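Response regulator receiver protein (Desulfuromonas acetoxidans, PDB 2ZAY) probably acts in signalling as a response regulator, its receiver domain, the part held in this crystal, being the module that takes up a phosphoryl group in this family. Local coordinates at residues W8-V14 against G32-C38; H54-A60 against I83-S89. All coordinates share one frame; numbering follows the deposited sequence.

Interaction 1 of 2, residues W8-V14 against G32-C38; sequences WWRIMLV and GFDIIQC
G32, the first residue past helix 22-31, has the positive phi of a Schellman motif and brings its O near W9 N, without a hydrogen bond. F33 turns the edge of its ring to W9, with F33 CD1 3.8 Å from W9 CB near the ring plane. The same CD1 also meets I11 CG1. D34 N bonds to W9 O at 2.8 Å, and D34 O accepts I11 N. The D34 carboxylate lies alongside the W8 indole, the planes 66° apart, but OD2 stays 4.1 Å from W8 NE1, too far for a hydrogen bond. I35 CG1 stands beside its backbone N (chi1 -54°), and a second bend at chi2 (-61°) carries I35 CD1 to 3.7 Å from I11 CB. I36 takes I11 O with its N and gives its O to L13 N at 2.7 Å. I36 CG2 lies 4.1 Å from M12 CE. C38 N bonds to L13 O, and C38 SG rests 4.0 Å from M12 SD. Strands 9-14 and 33-38 form a beta-alpha-beta unit of the receiver fold, joined through helix 22-31. The cross-strand hydrogen bonds are all backbone to backbone, so the side chains add mainly apolar packing on both faces.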
# COMPACT_ATOMS: atom_id res chain seq x y z
N TRP A 8 -11.27 0.75 -14.01
CA TRP A 8 -11.11 1.93 -13.11
C TRP A 8 -10.66 1.45 -11.73
O TRP A 8 -11.49 1.19 -10.86
CB TRP A 8 -12.44 2.68 -12.98
CG TRP A 8 -12.34 4.00 -12.26
CD1 TRP A 8 -11.93 4.21 -10.97
CD2 TRP A 8 -12.62 5.29 -12.80
NE1 TRP A 8 -11.95 5.55 -10.68
CE2 TRP A 8 -12.37 6.24 -11.78
CE3 TRP A 8 -13.07 5.75 -14.05
CZ2 TRP A 8 -12.55 7.62 -11.97
CZ3 TRP A 8 -13.25 7.12 -14.24
CH2 TRP A 8 -12.98 8.04 -13.21
N TRP A 9 -9.35 1.32 -11.54
CA TRP A 9 -8.82 0.86 -10.27
C TRP A 9 -8.14 1.98 -9.48
O TRP A 9 -7.13 2.55 -9.92
CB TRP A 9 -7.82 -0.28 -10.49
CG TRP A 9 -8.41 -1.53 -11.09
CD1 TRP A 9 -8.24 -2.00 -12.36
CD2 TRP A 9 -9.25 -2.48 -10.42
NE1 TRP A 9 -8.91 -3.19 -12.53
CE2 TRP A 9 -9.54 -3.51 -11.35
CE3 TRP A 9 -9.79 -2.57 -9.13
CZ2 TRP A 9 -10.34 -4.61 -11.04
CZ3 TRP A 9 -10.59 -3.68 -8.81
CH2 TRP A 9 -10.85 -4.68 -9.76
N ARG A 10 -8.70 2.29 -8.31
CA ARG A 10 -8.14 3.33 -7.45
C ARG A 10 -7.12 2.65 -6.54
O ARG A 10 -7.45 1.68 -5.85
CB ARG A 10 -9.22 3.96 -6.56
CG ARG A 10 -10.40 4.56 -7.31
CD ARG A 10 -11.55 4.88 -6.34
NE ARG A 10 -12.84 4.68 -7.00
CZ ARG A 10 -13.72 3.75 -6.66
NH1 ARG A 10 -13.49 2.93 -5.64
NH2 ARG A 10 -14.85 3.65 -7.34
N ILE A 11 -5.90 3.15 -6.55
CA ILE A 11 -4.85 2.58 -5.72
C ILE A 11 -4.24 3.67 -4.85
O ILE A 11 -3.72 4.65 -5.38
CB ILE A 11 -3.72 1.98 -6.60
CG1 ILE A 11 -4.30 0.97 -7.59
CG2 ILE A 11 -2.66 1.32 -5.72
CD1 ILE A 11 -4.81 -0.31 -6.96
N MET A 12 -4.32 3.54 -3.53
CA MET A 12 -3.72 4.55 -2.66
C MET A 12 -2.31 4.11 -2.29
O MET A 12 -2.10 2.96 -1.91
CB MET A 12 -4.54 4.77 -1.39
CG MET A 12 -3.89 5.76 -0.39
SD MET A 12 -4.89 6.15 1.11
CE MET A 12 -6.17 6.94 0.42
N LEU A 13 -1.35 5.01 -2.42
CA LEU A 13 0.04 4.72 -2.07
C LEU A 13 0.48 5.66 -0.95
O LEU A 13 0.38 6.88 -1.09
CB LEU A 13 0.93 4.91 -3.30
CG LEU A 13 2.44 4.81 -3.13
CD1 LEU A 13 2.81 3.42 -2.64
CD2 LEU A 13 3.12 5.10 -4.47
N VAL A 14 0.97 5.10 0.16
CA VAL A 14 1.42 5.90 1.31
C VAL A 14 2.91 5.65 1.53
O VAL A 14 3.33 4.52 1.80
CB VAL A 14 0.67 5.49 2.61
CG1 VAL A 14 0.92 6.52 3.70
CG2 VAL A 14 -0.82 5.33 2.34
N GLY A 32 -2.97 1.87 -16.16
CA GLY A 32 -4.39 2.09 -15.99
C GLY A 32 -4.82 2.28 -14.55
O GLY A 32 -6.02 2.34 -14.26
N PHE A 33 -3.87 2.37 -13.64
CA PHE A 33 -4.19 2.56 -12.23
C PHE A 33 -4.32 4.05 -11.91
O PHE A 33 -3.55 4.87 -12.41
CB PHE A 33 -3.10 1.94 -11.34
CG PHE A 33 -2.98 0.45 -11.48
CD1 PHE A 33 -4.06 -0.38 -11.15
CD2 PHE A 33 -1.81 -0.13 -11.94
CE1 PHE A 33 -3.96 -1.77 -11.29
CE2 PHE A 33 -1.70 -1.52 -12.08
CZ PHE A 33 -2.78 -2.34 -11.76
N ASP A 34 -5.31 4.38 -11.10
CA ASP A 34 -5.55 5.76 -10.67
C ASP A 34 -4.84 5.85 -9.32
O ASP A 34 -5.37 5.40 -8.31
CB ASP A 34 -7.05 6.00 -10.50
CG ASP A 34 -7.37 7.46 -10.23
OD1 ASP A 34 -6.44 8.25 -9.97
OD2 ASP A 34 -8.57 7.81 -10.27
N ILE A 35 -3.64 6.43 -9.31
CA ILE A 35 -2.86 6.53 -8.08
C ILE A 35 -3.14 7.73 -7.18
O ILE A 35 -3.05 8.89 -7.59
CB ILE A 35 -1.35 6.53 -8.39
CG1 ILE A 35 -0.99 5.30 -9.24
CG2 ILE A 35 -0.55 6.53 -7.10
CD1 ILE A 35 -1.29 3.97 -8.57
N ILE A 36 -3.49 7.42 -5.94
CA ILE A 36 -3.78 8.42 -4.93
C ILE A 36 -2.54 8.39 -4.03
O ILE A 36 -2.25 7.37 -3.41
CB ILE A 36 -5.05 8.03 -4.12
CG1 ILE A 36 -6.26 8.01 -5.07
CG2 ILE A 36 -5.26 9.01 -2.97
CD1 ILE A 36 -7.51 7.38 -4.46
N GLN A 37 -1.81 9.51 -3.98
CA GLN A 37 -0.58 9.57 -3.19
C GLN A 37 -0.67 10.30 -1.86
O GLN A 37 -1.08 11.45 -1.80
CB GLN A 37 0.53 10.24 -4.01
CG GLN A 37 0.81 9.59 -5.34
CD GLN A 37 1.99 10.23 -6.05
OE1 GLN A 37 3.07 10.33 -5.48
NE2 GLN A 37 1.77 10.67 -7.28
N CYS A 38 -0.25 9.62 -0.79
CA CYS A 38 -0.24 10.20 0.55
C CYS A 38 1.18 10.13 1.12
O CYS A 38 1.86 9.11 1.00
CB CYS A 38 -1.21 9.44 1.46
SG CYS A 38 -2.94 9.61 0.96

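Interaction 2 of 2, residues H54-A60 against I83-S89; sequences HLIITEA and IPVIALS
L55 lays its side chain across the P84 ring at about a right angle. Its CB is 4.1 Å from P84 CG. CG comes next, 3.7 Å from P84 O, with P84 CG little farther off. L55 CG lies opposite its own backbone N (chi1 -177°), which sets the branch beside the proline. At the tip, CD1 touches both P84 CG and I86 CD1, while CD2 meets I86 CD1 at 4.0 Å. With an alanine here, P84 and I86 CD1 would probably lose their common apolar partner, and a gap would be likely to open between them.

The backbones pair in parallel through five hydrogen bonds, from I56 N to P84 O at one end to A60 N to L88 O at the other. I86 is held twice: its N bonds to I56 O at 2.7 Å and its O accepts T58 N. I57 CG2 fits against both methyls of L88, 3.6 Å from CD2. On the other face, T58 CG2 meets V85 CG1 at 3.9 Å.

The two strands belong to the beta-alpha-beta unit that crosses over through helix 67-75. L55, I57 and P84 pack under helix 115-129. Strand 9-14 flanks 55-59, and strand 107-110 flanks 85-89, where I86 and L88 touch I109.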
# COMPACT_ATOMS: atom_id res chain seq x y z
N HIS A 54 -9.34 0.72 -4.09
CA HIS A 54 -9.59 -0.72 -4.21
C HIS A 54 -8.48 -1.49 -3.50
O HIS A 54 -8.67 -2.62 -3.07
CB HIS A 54 -9.62 -1.16 -5.68
CG HIS A 54 -10.79 -0.63 -6.45
ND1 HIS A 54 -10.75 0.54 -7.17
CD2 HIS A 54 -12.05 -1.12 -6.61
CE1 HIS A 54 -11.92 0.75 -7.74
NE2 HIS A 54 -12.73 -0.24 -7.41
N LEU A 55 -7.32 -0.86 -3.40
CA LEU A 55 -6.18 -1.48 -2.75
C LEU A 55 -5.26 -0.40 -2.20
O LEU A 55 -5.16 0.68 -2.78
CB LEU A 55 -5.44 -2.38 -3.74
CG LEU A 55 -4.26 -3.17 -3.17
CD1 LEU A 55 -4.09 -4.48 -3.93
CD2 LEU A 55 -3.01 -2.33 -3.26
N ILE A 56 -4.58 -0.70 -1.10
CA ILE A 56 -3.70 0.27 -0.47
C ILE A 56 -2.29 -0.28 -0.38
O ILE A 56 -2.09 -1.46 -0.06
CB ILE A 56 -4.21 0.63 0.95
CG1 ILE A 56 -5.59 1.29 0.83
CG2 ILE A 56 -3.22 1.53 1.67
CD1 ILE A 56 -6.31 1.47 2.15
N ILE A 57 -1.31 0.57 -0.68
CA ILE A 57 0.09 0.17 -0.62
C ILE A 57 0.73 1.13 0.37
O ILE A 57 0.67 2.35 0.18
CB ILE A 57 0.78 0.33 -1.98
CG1 ILE A 57 0.11 -0.56 -3.03
CG2 ILE A 57 2.26 -0.01 -1.85
CD1 ILE A 57 0.60 -0.28 -4.45
N THR A 58 1.33 0.61 1.43
CA THR A 58 1.95 1.50 2.40
C THR A 58 3.35 1.10 2.80
O THR A 58 3.69 -0.08 2.83
CB THR A 58 1.11 1.59 3.70
OG1 THR A 58 1.75 2.50 4.61
CG2 THR A 58 1.00 0.22 4.38
N GLU A 59 4.18 2.10 3.08
CA GLU A 59 5.54 1.86 3.53
C GLU A 59 5.33 1.21 4.90
O GLU A 59 4.44 1.61 5.65
CB GLU A 59 6.27 3.20 3.69
CG GLU A 59 7.73 3.07 4.08
CD GLU A 59 8.43 4.42 4.12
OE1 GLU A 59 9.67 4.46 4.23
OE2 GLU A 59 7.72 5.45 4.06
N ALA A 60 6.14 0.21 5.23
CA ALA A 60 6.00 -0.47 6.51
C ALA A 60 6.53 0.35 7.68
O ALA A 60 5.84 0.53 8.68
CB ALA A 60 6.72 -1.81 6.46
N ILE A 83 -10.46 -3.49 2.74
CA ILE A 83 -9.61 -3.13 1.61
C ILE A 83 -8.26 -3.82 1.77
O ILE A 83 -7.66 -3.76 2.84
CB ILE A 83 -9.36 -1.61 1.54
CG1 ILE A 83 -10.68 -0.88 1.29
CG2 ILE A 83 -8.34 -1.31 0.45
CD1 ILE A 83 -10.57 0.66 1.38
N PRO A 84 -7.77 -4.50 0.72
CA PRO A 84 -6.47 -5.17 0.87
C PRO A 84 -5.32 -4.19 1.00
O PRO A 84 -5.33 -3.12 0.39
CB PRO A 84 -6.37 -6.03 -0.39
CG PRO A 84 -7.16 -5.23 -1.41
CD PRO A 84 -8.36 -4.77 -0.60
N VAL A 85 -4.32 -4.55 1.81
CA VAL A 85 -3.17 -3.68 2.03
C VAL A 85 -1.87 -4.41 1.74
O VAL A 85 -1.62 -5.50 2.27
CB VAL A 85 -3.14 -3.14 3.49
CG1 VAL A 85 -2.04 -2.08 3.64
CG2 VAL A 85 -4.50 -2.53 3.85
N ILE A 86 -1.03 -3.81 0.89
CA ILE A 86 0.27 -4.38 0.55
C ILE A 86 1.33 -3.57 1.27
O ILE A 86 1.27 -2.34 1.28
CB ILE A 86 0.56 -4.27 -0.97
CG1 ILE A 86 -0.34 -5.23 -1.77
CG2 ILE A 86 2.05 -4.59 -1.25
CD1 ILE A 86 -0.11 -5.15 -3.26
N ALA A 87 2.29 -4.24 1.90
CA ALA A 87 3.36 -3.54 2.59
C ALA A 87 4.60 -3.44 1.71
O ALA A 87 4.96 -4.39 1.02
CB ALA A 87 3.71 -4.25 3.90
N LEU A 88 5.24 -2.28 1.76
CA LEU A 88 6.46 -2.01 1.02
C LEU A 88 7.50 -1.73 2.10
O LEU A 88 7.29 -0.90 2.96
CB LEU A 88 6.27 -0.78 0.13
CG LEU A 88 6.24 -0.97 -1.38
CD1 LEU A 88 5.33 -2.12 -1.78
CD2 LEU A 88 5.80 0.33 -2.03
N SER A 89 8.63 -2.43 2.06
CA SER A 89 9.62 -2.18 3.09
C SER A 89 11.05 -2.14 2.60
O SER A 89 11.46 -2.95 1.77
CB SER A 89 9.51 -3.23 4.20
OG SER A 89 10.52 -3.03 5.17

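Interactions 1 and 2 are pieces of one parallel sheet, their centres about 11 Å apart. V14 N of strand 9-14 lies 2.8 Å from I57 O of strand 55-59, a probable hydrogen bond. Interaction 1 includes the outermost strand 33-38 and is partly buried, with polar D34 and Q37 beside its apolar residues. Interaction 2 is buried, its cross-strand side-chain contacts almost wholly aliphatic. Its centre lies about 2 Å from the centre of the chain, that of interaction 1 about 9 Å. Helix 115-129 covers F33 and W9 in the first and L55 and I57 in the second. Together they take in four of the five strands of a CheY-like fold, in two pairs linked where 9-14 meets 55-59.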